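Local structure of Sodium/sialic acid symporter SiaT (Proteus mirabilis, 5NV9) at residues I139-L142 and T143-L147; V13-G16 and Y17-A20; L295-Y298 and Y299-P303. The protein carries sialic acid across the bacterial inner membrane, using the sodium gradient to drive uptake of host-derived N-acetylneuraminic acid for use as an energy source. All coordinates share one frame; numbering follows the deposited sequence.

Contact 1: residues I139-L142 and T143-L147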
loop_
_atom_site.group_PDB
_atom_site.type_symbol
_atom_site.label_atom_id
_atom_site.label_comp_id
_atom_site.label_asym_id
_atom_site.label_seq_id
_atom_site.Cartn_x
_atom_site.Cartn_y
_atom_site.Cartn_z
ATOM N N ILE A 139 5.640 0.417 -7.964
ATOM C CA ILE A 139 5.369 -0.977 -7.675
ATOM C C ILE A 139 5.748 -1.775 -8.945
ATOM O O ILE A 139 6.300 -2.840 -8.872
ATOM C CB ILE A 139 3.915 -1.250 -7.279
ATOM C CG1 ILE A 139 3.702 -0.897 -5.804
ATOM C CG2 ILE A 139 3.584 -2.720 -7.463
ATOM C CD1 ILE A 139 2.240 -0.850 -5.398
ATOM N N THR A 140 5.362 -1.243 -10.094
ATOM C CA THR A 140 5.594 -1.877 -11.379
ATOM C C THR A 140 7.098 -1.925 -11.743
ATOM O O THR A 140 7.626 -2.951 -12.165
ATOM C CB THR A 140 4.731 -1.147 -12.410
ATOM O OG1 THR A 140 3.373 -1.246 -11.993
ATOM C CG2 THR A 140 4.914 -1.709 -13.772
ATOM N N TYR A 141 7.775 -0.811 -11.532
ATOM C CA TYR A 141 9.222 -0.686 -11.667
ATOM C C TYR A 141 10.007 -1.682 -10.850
ATOM O O TYR A 141 10.846 -2.366 -11.436
ATOM C CB TYR A 141 9.656 0.760 -11.350
ATOM C CG TYR A 141 11.158 0.982 -11.453
ATOM C CD1 TYR A 141 11.809 0.852 -12.663
ATOM C CD2 TYR A 141 11.907 1.324 -10.345
ATOM C CE1 TYR A 141 13.182 1.044 -12.769
ATOM C CE2 TYR A 141 13.276 1.528 -10.438
ATOM C CZ TYR A 141 13.903 1.384 -11.659
ATOM O OH TYR A 141 15.259 1.588 -11.776
ATOM N N LEU A 142 9.743 -1.789 -9.529
ATOM C CA LEU A 142 10.423 -2.753 -8.681
ATOM C C LEU A 142 10.195 -4.211 -9.122
ATOM O O LEU A 142 11.111 -4.992 -9.101
ATOM C CB LEU A 142 9.977 -2.699 -7.235
ATOM C CG LEU A 142 10.100 -1.444 -6.424
ATOM C CD1 LEU A 142 9.785 -1.841 -4.978
ATOM C CD2 LEU A 142 11.477 -0.826 -6.557
ATOM N N THR A 143 8.964 -4.550 -9.499
ATOM C CA THR A 143 8.626 -5.890 -9.922
ATOM C C THR A 143 9.453 -6.255 -11.151
ATOM O O THR A 143 10.000 -7.359 -11.237
ATOM C CB THR A 143 7.095 -5.981 -10.200
ATOM O OG1 THR A 143 6.380 -5.447 -9.085
ATOM C CG2 THR A 143 6.606 -7.374 -10.493
ATOM N N VAL A 144 9.505 -5.338 -12.109
ATOM C CA VAL A 144 10.337 -5.489 -13.288
ATOM C C VAL A 144 11.840 -5.617 -12.920
ATOM O O VAL A 144 12.534 -6.493 -13.430
ATOM C CB VAL A 144 10.137 -4.329 -14.306
ATOM C CG1 VAL A 144 11.191 -4.402 -15.413
ATOM C CG2 VAL A 144 8.747 -4.376 -14.919
ATOM N N LEU A 145 12.324 -4.765 -12.029
ATOM C CA LEU A 145 13.715 -4.848 -11.594
ATOM C C LEU A 145 13.985 -6.210 -11.021
ATOM O O LEU A 145 15.014 -6.791 -11.297
ATOM C CB LEU A 145 14.079 -3.807 -10.545
ATOM C CG LEU A 145 14.654 -2.493 -11.051
ATOM C CD1 LEU A 145 14.740 -1.493 -9.913
ATOM C CD2 LEU A 145 16.024 -2.743 -11.650
ATOM N N ALA A 146 13.051 -6.731 -10.244
ATOM C CA ALA A 146 13.251 -8.028 -9.630
ATOM C C ALA A 146 13.307 -9.227 -10.598
ATOM O O ALA A 146 14.092 -10.155 -10.391
ATOM C CB ALA A 146 12.157 -8.263 -8.616
ATOM N N LEU A 147 12.426 -9.226 -11.600
ATOM C CA LEU A 147 12.140 -10.382 -12.409
ATOM C C LEU A 147 12.850 -10.370 -13.733
ATOM O O LEU A 147 12.978 -11.398 -14.367
ATOM C CB LEU A 147 10.656 -10.439 -12.723
ATOM C CG LEU A 147 9.742 -10.683 -11.532
ATOM C CD1 LEU A 147 8.367 -10.962 -12.084
ATOM C CD2 LEU A 147 10.207 -11.838 -10.652
#
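Thr143 returns both its hydroxyl and its amide to the carbonyl of Ile139, one helical turn back in the chain. The hydroxyl gives the shorter bond, with Thr143 OG1 donating to Ile139 O over 2.6 Å; Thr143 N reaches Ile139 O at 3.2 Å. The two donors arrive from opposite faces of the carbonyl plane, so the oxygen is gripped on both sides. A first torsion of -50° makes this possible, because it keeps OG1 beside the backbone N and turns CG2 away from the bond. Ser61, on helix 61-73, hydrogen-bonds to Ile139 O and to Thr143 OG1 as well, placing this turn beside Ser60 and Ile62 of the sialic acid pocket. The ordinary helical bonds continue beyond it, for example Ala146 N to Leu142 O at 2.8 Å.

The apolar half of the contact lies on another side of the helix, where Leu145 reaches the Tyr141 ring. Leu145 CG sits over one face of Tyr141, 4.3 Å from the ring centroid and displaced toward the rim, in a CH-pi contact. Leu145 CD1 comes nearer still, 3.4 Å from Tyr141 CE2. With CG anti to its own backbone N (chi1 179°), Tyr141 brings its ring forward to meet the leucine, and its OH is hydrogen-bonded to the backbone O of Asp399.

Helix 118-151 is hemmed in by several neighbours here. Ile139 and Thr143 face Ser343, a sodium ligand, and Ala340 of helix 328-361, Val144 packs on Ile159 and Ile162 of helix 155-203, Tyr141 meets Leu395 and Val396 of helix 370-398, and Leu142 leans on Ile62 of helix 61-73.

Contact 2: residues V13-G16 and Y17-A20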
loop_
_atom_site.group_PDB
_atom_site.type_symbol
_atom_site.label_atom_id
_atom_site.label_comp_id
_atom_site.label_asym_id
_atom_site.label_seq_id
_atom_site.Cartn_x
_atom_site.Cartn_y
_atom_site.Cartn_z
ATOM N N VAL A 13 2.218 -21.957 -15.302
ATOM C CA VAL A 13 1.673 -21.632 -13.991
ATOM C C VAL A 13 1.387 -20.139 -13.916
ATOM O O VAL A 13 0.296 -19.722 -13.499
ATOM C CB VAL A 13 2.642 -22.000 -12.870
ATOM C CG1 VAL A 13 2.113 -21.494 -11.547
ATOM C CG2 VAL A 13 2.832 -23.500 -12.816
ATOM N N LEU A 14 2.339 -19.347 -14.383
ATOM C CA LEU A 14 2.175 -17.896 -14.386
ATOM C C LEU A 14 0.951 -17.472 -15.227
ATOM O O LEU A 14 0.137 -16.656 -14.765
ATOM C CB LEU A 14 3.415 -17.201 -14.910
ATOM C CG LEU A 14 3.242 -15.672 -15.075
ATOM C CD1 LEU A 14 2.911 -15.040 -13.725
ATOM C CD2 LEU A 14 4.515 -15.075 -15.675
ATOM N N PHE A 15 0.809 -18.050 -16.416
ATOM C CA PHE A 15 -0.298 -17.684 -17.314
ATOM C C PHE A 15 -1.636 -18.237 -16.899
ATOM O O PHE A 15 -2.666 -17.648 -17.197
ATOM C CB PHE A 15 0.029 -18.033 -18.755
ATOM C CG PHE A 15 0.890 -17.009 -19.421
ATOM C CD1 PHE A 15 2.244 -16.973 -19.200
ATOM C CD2 PHE A 15 0.326 -16.039 -20.228
ATOM C CE1 PHE A 15 3.038 -16.019 -19.806
ATOM C CE2 PHE A 15 1.107 -15.079 -20.833
ATOM C CZ PHE A 15 2.468 -15.068 -20.621
ATOM N N GLY A 16 -1.636 -19.356 -16.194
ATOM C CA GLY A 16 -2.836 -19.801 -15.505
ATOM C C GLY A 16 -3.313 -18.807 -14.444
ATOM O O GLY A 16 -4.523 -18.508 -14.338
ATOM N N TYR A 17 -2.381 -18.335 -13.636
ATOM C CA TYR A 17 -2.695 -17.328 -12.629
ATOM C C TYR A 17 -3.282 -16.042 -13.275
ATOM O O TYR A 17 -4.315 -15.492 -12.844
ATOM C CB TYR A 17 -1.443 -16.925 -11.857
ATOM C CG TYR A 17 -1.547 -15.465 -11.296
ATOM C CD1 TYR A 17 -2.261 -15.198 -10.132
ATOM C CD2 TYR A 17 -0.978 -14.422 -11.946
ATOM C CE1 TYR A 17 -2.358 -13.913 -9.615
ATOM C CE2 TYR A 17 -1.067 -13.100 -11.443
ATOM C CZ TYR A 17 -1.780 -12.849 -10.287
ATOM O OH TYR A 17 -1.899 -11.575 -9.775
ATOM N N LEU A 18 -2.622 -15.574 -14.323
ATOM C CA LEU A 18 -3.101 -14.371 -15.063
ATOM C C LEU A 18 -4.488 -14.535 -15.697
ATOM O O LEU A 18 -5.318 -13.601 -15.660
ATOM C CB LEU A 18 -2.081 -13.963 -16.105
ATOM C CG LEU A 18 -0.721 -13.505 -15.620
ATOM C CD1 LEU A 18 0.278 -13.284 -16.763
ATOM C CD2 LEU A 18 -0.864 -12.181 -14.852
ATOM N N ALA A 19 -4.755 -15.715 -16.275
ATOM C CA ALA A 19 -6.031 -16.026 -16.843
ATOM C C ALA A 19 -7.082 -16.090 -15.755
ATOM O O ALA A 19 -8.225 -15.712 -15.965
ATOM C CB ALA A 19 -5.956 -17.356 -17.577
ATOM N N ALA A 20 -6.722 -16.593 -14.572
ATOM C CA ALA A 20 -7.689 -16.675 -13.489
ATOM C C ALA A 20 -8.115 -15.264 -13.013
ATOM O O ALA A 20 -9.259 -15.043 -12.595
ATOM C CB ALA A 20 -7.056 -17.431 -12.302
#
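Between Val13 and Ala20 the backbone is regular alpha-helix, each carbonyl from Val13 to Gly16 accepting the N-H four residues on, as in the 3.0 Å bond from Tyr17 N to Val13 O. On this frame Leu14, Tyr17 and Leu18 turn to the protein interior, while Phe15 and Gly16 are exposed.

Leu18 lies at the middle of the apolar cluster. Its CG stays beside the backbone N (chi1 -64°), and this sends CD1 back along the helix toward the preceding turn. There Leu18 CD1 meets Leu14 CG at 4.2 Å. The same methyl, Leu18 CD1, stands over one face of the Phe15 ring, 4.4 Å from Phe15 CD2, and serves two partners. Leu18 CG also lies 3.4 Å from Leu14 O.

Tyr17 leaves the helix in another direction. The same carbonyl, Leu14 O, comes to the edge of its ring in the ring plane, 3.8 Å from Tyr17 CD2. Leu14 CD1 comes within 4.3 Å of Tyr17 CD2, and so Leu14 touches both Tyr17 and Leu18. Beyond this the phenol is directed away from its own helix, and Tyr17 OH is hydrogen-bonded to Gln185 NE2 and to Gln341 OE1 of helix 328-361. That helix also carries the sodium ligand Ser342, whose side chain is about 7 Å from that of Tyr17. The methyl of Ala19 merely rests against the preceding turn, its CB 3.3 Å from Phe15 O.

Helix 8-29 thus leans on two transmembrane partners. Tyr17 packs among Ala334, Phe337 and Ala338 of helix 328-361 and against Leu188 of helix 155-203, while Leu18 touches Gln341 of the former and Leu165 of the latter; Phe15 reaches Leu161.

Contact 3: residues L295-Y298 and Y299-P303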
loop_
_atom_site.group_PDB
_atom_site.type_symbol
_atom_site.label_atom_id
_atom_site.label_comp_id
_atom_site.label_asym_id
_atom_site.label_seq_id
_atom_site.Cartn_x
_atom_site.Cartn_y
_atom_site.Cartn_z
ATOM N N LEU A 295 18.022 -16.516 4.057
ATOM C CA LEU A 295 18.858 -16.408 2.881
ATOM C C LEU A 295 20.262 -16.028 3.232
ATOM O O LEU A 295 21.188 -16.413 2.517
ATOM C CB LEU A 295 18.321 -15.377 1.892
ATOM C CG LEU A 295 17.054 -15.787 1.112
ATOM C CD1 LEU A 295 16.493 -14.657 0.348
ATOM C CD2 LEU A 295 17.293 -16.937 0.180
ATOM N N PHE A 296 20.385 -15.182 4.273
ATOM C CA PHE A 296 21.653 -14.761 4.807
ATOM C C PHE A 296 22.449 -15.982 5.280
ATOM O O PHE A 296 23.638 -16.124 4.941
ATOM C CB PHE A 296 21.435 -13.776 5.947
ATOM C CG PHE A 296 22.608 -13.635 6.829
ATOM C CD1 PHE A 296 23.698 -12.947 6.403
ATOM C CD2 PHE A 296 22.600 -14.197 8.071
ATOM C CE1 PHE A 296 24.822 -12.816 7.196
ATOM C CE2 PHE A 296 23.726 -14.085 8.878
ATOM C CZ PHE A 296 24.839 -13.404 8.439
ATOM N N VAL A 297 21.802 -16.847 6.076
ATOM C CA VAL A 297 22.433 -18.094 6.512
ATOM C C VAL A 297 22.756 -18.996 5.326
ATOM O O VAL A 297 23.854 -19.537 5.237
ATOM C CB VAL A 297 21.629 -18.808 7.570
ATOM C CG1 VAL A 297 22.334 -20.080 7.994
ATOM C CG2 VAL A 297 21.448 -17.897 8.760
ATOM N N TYR A 298 21.832 -19.119 4.374
ATOM C CA TYR A 298 22.073 -19.956 3.261
ATOM C C TYR A 298 23.276 -19.497 2.439
ATOM O O TYR A 298 24.087 -20.331 2.063
ATOM C CB TYR A 298 20.837 -20.109 2.377
ATOM C CG TYR A 298 21.054 -20.955 1.131
ATOM C CD1 TYR A 298 21.027 -22.361 1.173
ATOM C CD2 TYR A 298 21.277 -20.355 -0.091
ATOM C CE1 TYR A 298 21.234 -23.119 0.026
ATOM C CE2 TYR A 298 21.481 -21.102 -1.227
ATOM C CZ TYR A 298 21.437 -22.471 -1.184
ATOM O OH TYR A 298 21.627 -23.140 -2.396
ATOM N N TYR A 299 23.424 -18.202 2.153
ATOM C CA TYR A 299 24.547 -17.802 1.323
ATOM C C TYR A 299 25.877 -17.626 2.076
ATOM O O TYR A 299 26.905 -17.477 1.438
ATOM C CB TYR A 299 24.175 -16.566 0.465
ATOM C CG TYR A 299 23.216 -16.932 -0.632
ATOM C CD1 TYR A 299 23.649 -17.633 -1.775
ATOM C CD2 TYR A 299 21.891 -16.573 -0.559
ATOM C CE1 TYR A 299 22.761 -17.990 -2.793
ATOM C CE2 TYR A 299 21.002 -16.876 -1.578
ATOM C CZ TYR A 299 21.417 -17.606 -2.702
ATOM O OH TYR A 299 20.482 -17.950 -3.684
ATOM N N GLN A 300 25.854 -17.629 3.414
ATOM C CA GLN A 300 27.032 -17.792 4.232
ATOM C C GLN A 300 27.522 -19.248 4.206
ATOM O O GLN A 300 28.694 -19.479 4.336
ATOM C CB GLN A 300 26.733 -17.440 5.675
ATOM C CG GLN A 300 26.548 -15.951 5.920
ATOM C CD GLN A 300 27.833 -15.174 5.725
ATOM O OE1 GLN A 300 27.992 -14.474 4.762
ATOM N NE2 GLN A 300 28.738 -15.315 6.640
ATOM N N GLN A 301 26.602 -20.215 4.101
ATOM C CA GLN A 301 26.951 -21.633 3.929
ATOM C C GLN A 301 27.328 -21.957 2.538
ATOM O O GLN A 301 27.923 -22.982 2.308
ATOM C CB GLN A 301 25.807 -22.538 4.319
ATOM C CG GLN A 301 25.606 -22.602 5.809
ATOM C CD GLN A 301 24.539 -23.570 6.159
ATOM O OE1 GLN A 301 23.869 -24.133 5.284
ATOM N NE2 GLN A 301 24.355 -23.780 7.423
ATOM N N ASN A 302 26.969 -21.114 1.589
ATOM C CA ASN A 302 27.277 -21.370 0.174
ATOM C C ASN A 302 27.833 -20.158 -0.504
ATOM O O ASN A 302 27.222 -19.651 -1.459
ATOM C CB ASN A 302 26.019 -21.782 -0.530
ATOM C CG ASN A 302 25.446 -23.059 0.036
ATOM O OD1 ASN A 302 25.927 -24.142 -0.309
ATOM N ND2 ASN A 302 24.448 -22.958 0.898
ATOM N N PRO A 303 29.011 -19.711 -0.061
ATOM C CA PRO A 303 29.552 -18.425 -0.488
ATOM C C PRO A 303 29.734 -18.291 -2.005
ATOM O O PRO A 303 29.551 -17.192 -2.540
ATOM C CB PRO A 303 30.858 -18.336 0.259
ATOM C CG PRO A 303 31.268 -19.755 0.440
ATOM C CD PRO A 303 30.000 -20.488 0.701
HETATM O O HOH W 1 25.026 -14.279 3.258
#
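The C-terminal turns of helix 267-301, where the chain leaves the helix on the periplasmic side, bring Tyr298 together with Tyr299 and Asn302. Asn302 folds its side chain back onto the helix, and Asn302 ND2 donates to Tyr298 O over 2.9 Å. Gln301 N bonds to Val297 O and only weakly to Tyr298 O, and the Asn302 side chain gives that last carbonyl a firmer donor at the helix end. The amide nitrogen also lies above one face of the Tyr298 ring, Asn302 ND2 standing 3.3 Å over its plane toward the rim.

A chi1 of 178° swings the Tyr298 ring out opposite its backbone N, where both neighbours can use it. While Asn302 takes a face, Tyr299 takes the edge: the two tyrosines form an edge-to-face (T-shaped) pair, their planes at 83°. The Tyr298 and Tyr299 ring centroids are 4.9 Å apart. Tyr298 CD2 points into the centre of the Tyr299 face, 3.6 Å above its plane. Leu295 runs alongside Tyr299, with Leu295 CD2 4.1 Å from Tyr299 CE2.

On another side of the helix, Gln300 CG rests over a face of Phe296, 4.1 Å from the ring centroid, and the bend in the glutamine chain leaves its amide nearly parallel to that ring. A water donates to Phe296 O at 2.9 Å and weakly to Gln300 OE1.

Around these residues, Lys220 makes a cation-pi contact with Phe296. Phe319 of helix 315-323 meets Leu295, Tyr299 and, edge-to-face, Tyr298; Val297 packs on Thr214 and Thr215 of helix 207-217, and Leu295 on Ile200 of helix 155-203.

In the fold
The three contacts lie at increasing remove from the transport site of this LeuT-fold symporter. Contact 1 is the nearest: the Ile139 side chain is about 5 Å from the bound sialic acid and about 6 Å from a sodium ion. In contact 2 the Tyr17 side chain is about 9 Å from a sodium ion. Contact 3 lies away from these sites, on the periplasmic side. Centres of contacts 1 and 2 are about 18 Å apart, their nearest atoms about 7 Å, and Phe337 of helix 328-361 touches Leu147 of the first and Tyr17 of the second. Contact 3 is centred about 24 Å from contact 1 and about 32 Å from contact 2. Helix 155-203 touches all three.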